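Local coordinates for protein CofB (Escherichia coli, PDB 5AX6) that is a minor pilin of the CFA/III type IVb pilus, forms homotrimers and probably takes part in pilus assembly in enterotoxigenic strains, at residues A[82-94]-A[99-113]. Numbering follows the deposited sequence.
Sequences STRIFFTRKYCIS and GNYEFSKDYIPCEEP. With ACT (acetate ion), chain B.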
loop_
_atom_site.group_PDB
_atom_site.type_symbol
_atom_site.label_atom_id
_atom_site.label_comp_id
_atom_site.label_asym_id
_atom_site.label_seq_id
_atom_site.Cartn_x
_atom_site.Cartn_y
_atom_site.Cartn_z
ATOM N N SER A 82 28.807 -37.020 -11.285
ATOM C CA SER A 82 27.722 -36.589 -12.161
ATOM C C SER A 82 26.660 -35.866 -11.353
ATOM O O SER A 82 25.631 -35.427 -11.884
ATOM C CB SER A 82 27.110 -37.789 -12.883
ATOM O OG SER A 82 28.110 -38.531 -13.559
ATOM N N THR A 83 26.944 -35.717 -10.066
ATOM C CA THR A 83 25.959 -35.268 -9.091
ATOM C C THR A 83 25.285 -33.952 -9.447
ATOM O O THR A 83 24.110 -33.759 -9.137
ATOM C CB THR A 83 26.611 -35.137 -7.711
ATOM O OG1 THR A 83 27.098 -36.429 -7.327
ATOM C CG2 THR A 83 25.580 -34.670 -6.679
ATOM N N ARG A 84 26.007 -33.047 -10.110
ATOM C CA ARG A 84 25.426 -31.737 -10.388
ATOM C C ARG A 84 24.165 -31.821 -11.243
ATOM O O ARG A 84 23.261 -30.988 -11.105
ATOM C CB ARG A 84 26.450 -30.808 -11.064
ATOM C CG ARG A 84 26.025 -29.343 -10.976
ATOM C CD ARG A 84 27.006 -28.367 -11.644
ATOM N NE ARG A 84 26.614 -26.980 -11.376
ATOM C CZ ARG A 84 27.006 -26.287 -10.316
ATOM N NH1 ARG A 84 27.825 -26.843 -9.429
ATOM N NH2 ARG A 84 26.587 -25.041 -10.143
ATOM N N ILE A 85 24.077 -32.821 -12.113
ATOM C CA ILE A 85 22.922 -32.902 -13.006
ATOM C C ILE A 85 21.609 -33.095 -12.254
ATOM O O ILE A 85 20.561 -32.668 -12.724
ATOM C CB ILE A 85 23.076 -34.032 -14.051
ATOM C CG1 ILE A 85 22.864 -35.403 -13.420
ATOM C CG2 ILE A 85 24.447 -33.937 -14.748
ATOM C CD1 ILE A 85 22.748 -36.523 -14.436
ATOM N N PHE A 86 21.660 -33.695 -11.071
ATOM C CA PHE A 86 20.423 -33.928 -10.321
ATOM C C PHE A 86 19.930 -32.697 -9.555
ATOM O O PHE A 86 18.793 -32.671 -9.079
ATOM C CB PHE A 86 20.634 -35.112 -9.369
ATOM C CG PHE A 86 21.034 -36.361 -10.092
ATOM C CD1 PHE A 86 20.075 -37.132 -10.728
ATOM C CD2 PHE A 86 22.375 -36.730 -10.204
ATOM C CE1 PHE A 86 20.434 -38.274 -11.427
ATOM C CE2 PHE A 86 22.732 -37.880 -10.906
ATOM C CZ PHE A 86 21.763 -38.641 -11.517
ATOM N N PHE A 87 20.778 -31.683 -9.445
ATOM C CA PHE A 87 20.411 -30.454 -8.751
ATOM C C PHE A 87 20.343 -29.266 -9.698
ATOM O O PHE A 87 20.283 -28.113 -9.260
ATOM C CB PHE A 87 21.400 -30.174 -7.631
ATOM C CG PHE A 87 21.387 -31.231 -6.581
ATOM C CD1 PHE A 87 20.439 -31.195 -5.568
ATOM C CD2 PHE A 87 22.286 -32.286 -6.632
ATOM C CE1 PHE A 87 20.398 -32.187 -4.603
ATOM C CE2 PHE A 87 22.261 -33.285 -5.674
ATOM C CZ PHE A 87 21.308 -33.239 -4.653
ATOM N N THR A 88 20.351 -29.555 -10.994
ATOM C CA THR A 88 20.207 -28.499 -11.996
ATOM C C THR A 88 19.132 -28.883 -13.011
ATOM O O THR A 88 18.743 -30.035 -13.090
ATOM C CB THR A 88 21.543 -28.207 -12.716
ATOM O OG1 THR A 88 22.106 -29.429 -13.208
ATOM C CG2 THR A 88 22.522 -27.552 -11.744
ATOM N N ARG A 89 18.638 -27.912 -13.769
ATOM C CA ARG A 89 17.530 -28.185 -14.687
ATOM C C ARG A 89 17.862 -29.253 -15.719
ATOM O O ARG A 89 18.971 -29.294 -16.251
ATOM C CB ARG A 89 17.109 -26.911 -15.413
ATOM C CG ARG A 89 16.516 -25.834 -14.516
ATOM C CD ARG A 89 16.098 -24.611 -15.340
ATOM N NE ARG A 89 17.227 -24.029 -16.073
ATOM C CZ ARG A 89 17.410 -24.128 -17.390
ATOM N NH1 ARG A 89 16.539 -24.790 -18.141
ATOM N NH2 ARG A 89 18.474 -23.565 -17.960
ATOM N N LYS A 90 16.884 -30.098 -16.011
ATOM C CA LYS A 90 17.012 -31.069 -17.091
ATOM C C LYS A 90 17.420 -30.384 -18.406
ATOM O O LYS A 90 18.260 -30.895 -19.142
ATOM C CB LYS A 90 15.702 -31.820 -17.279
ATOM C CG LYS A 90 15.672 -32.794 -18.458
ATOM C CD LYS A 90 14.339 -33.523 -18.522
ATOM C CE LYS A 90 14.329 -34.620 -19.588
ATOM N NZ LYS A 90 15.222 -35.768 -19.234
ATOM N N TYR A 91 16.844 -29.217 -18.683
ATOM C CA TYR A 91 17.119 -28.550 -19.952
ATOM C C TYR A 91 18.175 -27.473 -19.825
ATOM O O TYR A 91 18.136 -26.464 -20.529
ATOM C CB TYR A 91 15.817 -27.997 -20.548
ATOM C CG TYR A 91 14.944 -29.150 -20.961
ATOM C CD1 TYR A 91 15.302 -29.953 -22.041
ATOM C CD2 TYR A 91 13.809 -29.495 -20.230
ATOM C CE1 TYR A 91 14.535 -31.049 -22.410
ATOM C CE2 TYR A 91 13.032 -30.591 -20.593
ATOM C CZ TYR A 91 13.398 -31.357 -21.686
ATOM O OH TYR A 91 12.643 -32.441 -22.052
ATOM N N CYS A 92 19.120 -27.697 -18.916
ATOM C CA CYS A 92 20.388 -26.979 -18.936
ATOM C C CYS A 92 21.046 -27.108 -20.315
ATOM O O CYS A 92 21.821 -26.242 -20.724
ATOM C CB CYS A 92 21.329 -27.512 -17.865
ATOM S SG CYS A 92 21.059 -26.718 -16.244
ATOM N N ILE A 93 20.758 -28.209 -21.007
ATOM C CA ILE A 93 21.086 -28.323 -22.438
ATOM C C ILE A 93 19.795 -28.568 -23.208
ATOM O O ILE A 93 18.818 -29.052 -22.645
ATOM C CB ILE A 93 22.120 -29.449 -22.731
ATOM C CG1 ILE A 93 21.620 -30.810 -22.224
ATOM C CG2 ILE A 93 23.472 -29.078 -22.138
ATOM C CD1 ILE A 93 22.649 -31.956 -22.339
ATOM N N SER A 94 19.784 -28.218 -24.492
ATOM C CA SER A 94 18.559 -28.208 -25.272
ATOM C C SER A 94 17.910 -29.589 -25.354
ATOM O O SER A 94 16.693 -29.727 -25.250
ATOM C CB SER A 94 18.851 -27.669 -26.685
ATOM O OG SER A 94 17.702 -27.773 -27.500
ATOM N N GLY A 99 19.041 -35.791 -15.903
ATOM C CA GLY A 99 18.220 -35.313 -14.799
ATOM C C GLY A 99 16.756 -35.381 -15.206
ATOM O O GLY A 99 16.424 -35.225 -16.382
ATOM N N ASN A 100 15.873 -35.609 -14.242
ATOM C CA ASN A 100 14.467 -35.839 -14.552
ATOM C C ASN A 100 13.561 -34.647 -14.277
ATOM O O ASN A 100 12.357 -34.719 -14.521
ATOM C CB ASN A 100 13.959 -37.052 -13.771
ATOM C CG ASN A 100 14.420 -38.362 -14.373
ATOM O OD1 ASN A 100 14.650 -38.453 -15.582
ATOM N ND2 ASN A 100 14.560 -39.384 -13.537
ATOM N N TYR A 101 14.137 -33.553 -13.786
ATOM C CA TYR A 101 13.338 -32.420 -13.350
ATOM C C TYR A 101 13.725 -31.108 -14.003
ATOM O O TYR A 101 14.879 -30.652 -13.932
ATOM C CB TYR A 101 13.422 -32.283 -11.819
ATOM C CG TYR A 101 12.995 -33.553 -11.145
ATOM C CD1 TYR A 101 11.650 -33.842 -10.966
ATOM C CD2 TYR A 101 13.930 -34.482 -10.735
ATOM C CE1 TYR A 101 11.252 -35.012 -10.375
ATOM C CE2 TYR A 101 13.545 -35.664 -10.145
ATOM C CZ TYR A 101 12.205 -35.920 -9.968
ATOM O OH TYR A 101 11.815 -37.090 -9.383
ATOM N N GLU A 102 12.739 -30.490 -14.638
ATOM C CA GLU A 102 12.905 -29.140 -15.118
ATOM C C GLU A 102 12.450 -28.170 -14.044
ATOM O O GLU A 102 11.303 -27.722 -14.064
ATOM C CB GLU A 102 12.112 -28.913 -16.412
ATOM C CG GLU A 102 12.276 -27.511 -16.993
ATOM C CD GLU A 102 13.716 -27.190 -17.390
ATOM O OE1 GLU A 102 14.561 -28.107 -17.383
ATOM O OE2 GLU A 102 14.006 -26.019 -17.714
ATOM N N PHE A 103 13.333 -27.858 -13.095
ATOM C CA PHE A 103 13.026 -26.851 -12.081
ATOM C C PHE A 103 12.633 -25.523 -12.728
ATOM O O PHE A 103 13.197 -25.134 -13.748
ATOM C CB PHE A 103 14.218 -26.671 -11.140
ATOM C CG PHE A 103 14.744 -27.972 -10.597
ATOM C CD1 PHE A 103 13.941 -28.772 -9.803
ATOM C CD2 PHE A 103 16.027 -28.403 -10.897
ATOM C CE1 PHE A 103 14.408 -29.975 -9.304
ATOM C CE2 PHE A 103 16.501 -29.606 -10.399
ATOM C CZ PHE A 103 15.696 -30.392 -9.616
ATOM N N SER A 104 11.655 -24.827 -12.150
ATOM C CA SER A 104 11.172 -23.581 -12.758
ATOM C C SER A 104 12.184 -22.463 -12.610
ATOM O O SER A 104 12.149 -21.497 -13.361
ATOM C CB SER A 104 9.833 -23.142 -12.152
ATOM O OG SER A 104 9.967 -22.872 -10.770
ATOM N N LYS A 105 13.083 -22.612 -11.643
ATOM C CA LYS A 105 14.145 -21.649 -11.380
ATOM C C LYS A 105 15.455 -22.400 -11.199
ATOM O O LYS A 105 15.433 -23.574 -10.857
ATOM C CB LYS A 105 13.827 -20.858 -10.116
ATOM C CG LYS A 105 13.791 -21.776 -8.874
ATOM C CD LYS A 105 13.439 -21.032 -7.587
ATOM C CE LYS A 105 13.095 -22.004 -6.448
ATOM N NZ LYS A 105 12.438 -21.283 -5.313
ATOM N N ASP A 106 16.594 -21.743 -11.387
ATOM C CA ASP A 106 17.876 -22.384 -11.082
ATOM C C ASP A 106 18.255 -22.203 -9.616
ATOM O O ASP A 106 18.411 -21.083 -9.143
ATOM C CB ASP A 106 18.991 -21.820 -11.962
ATOM C CG ASP A 106 18.742 -22.064 -13.434
ATOM O OD1 ASP A 106 18.675 -23.244 -13.832
ATOM O OD2 ASP A 106 18.610 -21.078 -14.184
ATOM N N TYR A 107 18.416 -23.302 -8.894
ATOM C CA TYR A 107 18.933 -23.204 -7.531
ATOM C C TYR A 107 20.412 -22.876 -7.574
ATOM O O TYR A 107 20.901 -22.015 -6.842
ATOM C CB TYR A 107 18.689 -24.507 -6.776
ATOM C CG TYR A 107 17.223 -24.788 -6.596
ATOM C CD1 TYR A 107 16.517 -24.268 -5.505
ATOM C CD2 TYR A 107 16.536 -25.556 -7.519
ATOM C CE1 TYR A 107 15.158 -24.524 -5.343
ATOM C CE2 TYR A 107 15.181 -25.813 -7.372
ATOM C CZ TYR A 107 14.499 -25.295 -6.288
ATOM O OH TYR A 107 13.159 -25.565 -6.162
ATOM N N ILE A 108 21.122 -23.592 -8.442
ATOM C CA ILE A 108 22.512 -23.299 -8.741
ATOM C C ILE A 108 22.651 -23.273 -10.262
ATOM O O ILE A 108 21.823 -23.842 -10.967
ATOM C CB ILE A 108 23.472 -24.343 -8.138
ATOM C CG1 ILE A 108 23.173 -25.731 -8.712
ATOM C CG2 ILE A 108 23.351 -24.358 -6.605
ATOM C CD1 ILE A 108 24.083 -26.850 -8.168
ATOM N N PRO A 109 23.696 -22.610 -10.763
ATOM C CA PRO A 109 23.874 -22.501 -12.218
ATOM C C PRO A 109 24.085 -23.854 -12.897
ATOM O O PRO A 109 24.655 -24.765 -12.297
ATOM C CB PRO A 109 25.125 -21.617 -12.361
ATOM C CG PRO A 109 25.732 -21.521 -10.989
ATOM C CD PRO A 109 24.615 -21.738 -10.013
ATOM N N CYS A 110 23.633 -23.981 -14.141
ATOM C CA CYS A 110 23.893 -25.178 -14.924
ATOM C C CYS A 110 25.368 -25.521 -14.923
ATOM O O CYS A 110 25.770 -26.664 -14.691
ATOM C CB CYS A 110 23.415 -24.975 -16.365
ATOM S SG CYS A 110 21.623 -24.782 -16.467
ATOM N N GLU A 111 26.176 -24.506 -15.185
ATOM C CA GLU A 111 27.613 -24.678 -15.233
ATOM C C GLU A 111 28.195 -24.282 -13.887
ATOM O O GLU A 111 27.890 -23.206 -13.379
ATOM C CB GLU A 111 28.189 -23.823 -16.366
ATOM C CG GLU A 111 29.682 -23.911 -16.541
ATOM C CD GLU A 111 30.145 -23.109 -17.752
ATOM O OE1 GLU A 111 29.276 -22.643 -18.527
ATOM O OE2 GLU A 111 31.372 -22.957 -17.918
ATOM N N GLU A 112 29.014 -25.147 -13.297
ATOM C CA GLU A 112 29.695 -24.765 -12.067
ATOM C C GLU A 112 30.491 -23.499 -12.315
ATOM O O GLU A 112 31.139 -23.379 -13.353
ATOM C CB GLU A 112 30.619 -25.879 -11.576
ATOM C CG GLU A 112 31.322 -25.544 -10.250
ATOM C CD GLU A 112 32.330 -26.602 -9.835
ATOM O OE1 GLU A 112 32.013 -27.409 -8.927
ATOM O OE2 GLU A 112 33.437 -26.624 -10.422
ATOM N N PRO A 113 30.423 -22.542 -11.375
ATOM C CA PRO A 113 31.211 -21.305 -11.430
ATOM C C PRO A 113 32.667 -21.571 -11.810
ATOM O O PRO A 113 33.345 -22.383 -11.181
ATOM C CB PRO A 113 31.093 -20.760 -10.008
ATOM C CG PRO A 113 29.701 -21.177 -9.595
ATOM C CD PRO A 113 29.483 -22.545 -10.238
HETATM C C ACT B . 14.159 -39.921 -8.698
HETATM O O ACT B . 13.232 -39.743 -7.873
HETATM O OXT ACT B . 15.189 -40.533 -8.285
HETATM C CH3 ACT B . 14.010 -39.422 -10.105
HETATM O O HOH W 1 29.757 -28.999 -9.528
HETATM O O HOH W 2 19.410 -25.591 -9.981
HETATM O O HOH W 3 16.960 -32.549 -13.200
HETATM O O HOH W 4 24.583 -29.122 -14.557
HETATM O O HOH W 5 19.950 -25.191 -12.739
HETATM O O HOH W 6 19.899 -21.496 -16.593
#
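A disulfide, two salt bridges and a side-on arginine grip on a backbone carbonyl hold residues 82-94 against residues 99-113, two pieces of the long loop between strands 75-76 and 121-130. The Cys92 SG to Cys110 SG bond (2.0 Å) ties them covalently. Beside it, the Arg89 guanidinium meets two carboxylates at its edge, as its in-plane N-H groups allow: NE bonds to Asp106 OD1 at 2.8 Å, and NH1 takes the syn lone pair of Glu102 OE2, also at 2.8 Å. A bend at chi3 (-59°) turns the guanidinium between these two acids, and a water links NH2 to Asp106 OD2. Glu102 OE1 accepts from Tyr91 N (2.9 Å), so this acid also pins the backbone. A methionine in place of Arg89 would probably leave the carboxylates of Glu102 and Asp106 without their shared cation, with Glu102 held mainly through Tyr91 N. In this type IVb pilin domain the loop packs beside the N-terminal helix 4-25, which Arg84 reaches through a salt bridge to Glu17. The extended chain of Arg84, with CG anti to the backbone N (chi1 -163°), brings NE (3.1 Å) and NH2 (2.9 Å) side-on to Pro109 O. Ile108 CD1 covers one face of its flat guanidinium and Glu112 CA the other, holding it in place. Deeper in, Thr88 uses both branches: CG2 packs on Ile108 CG1 (3.6 Å), while OG1 bonds to Arg84 O.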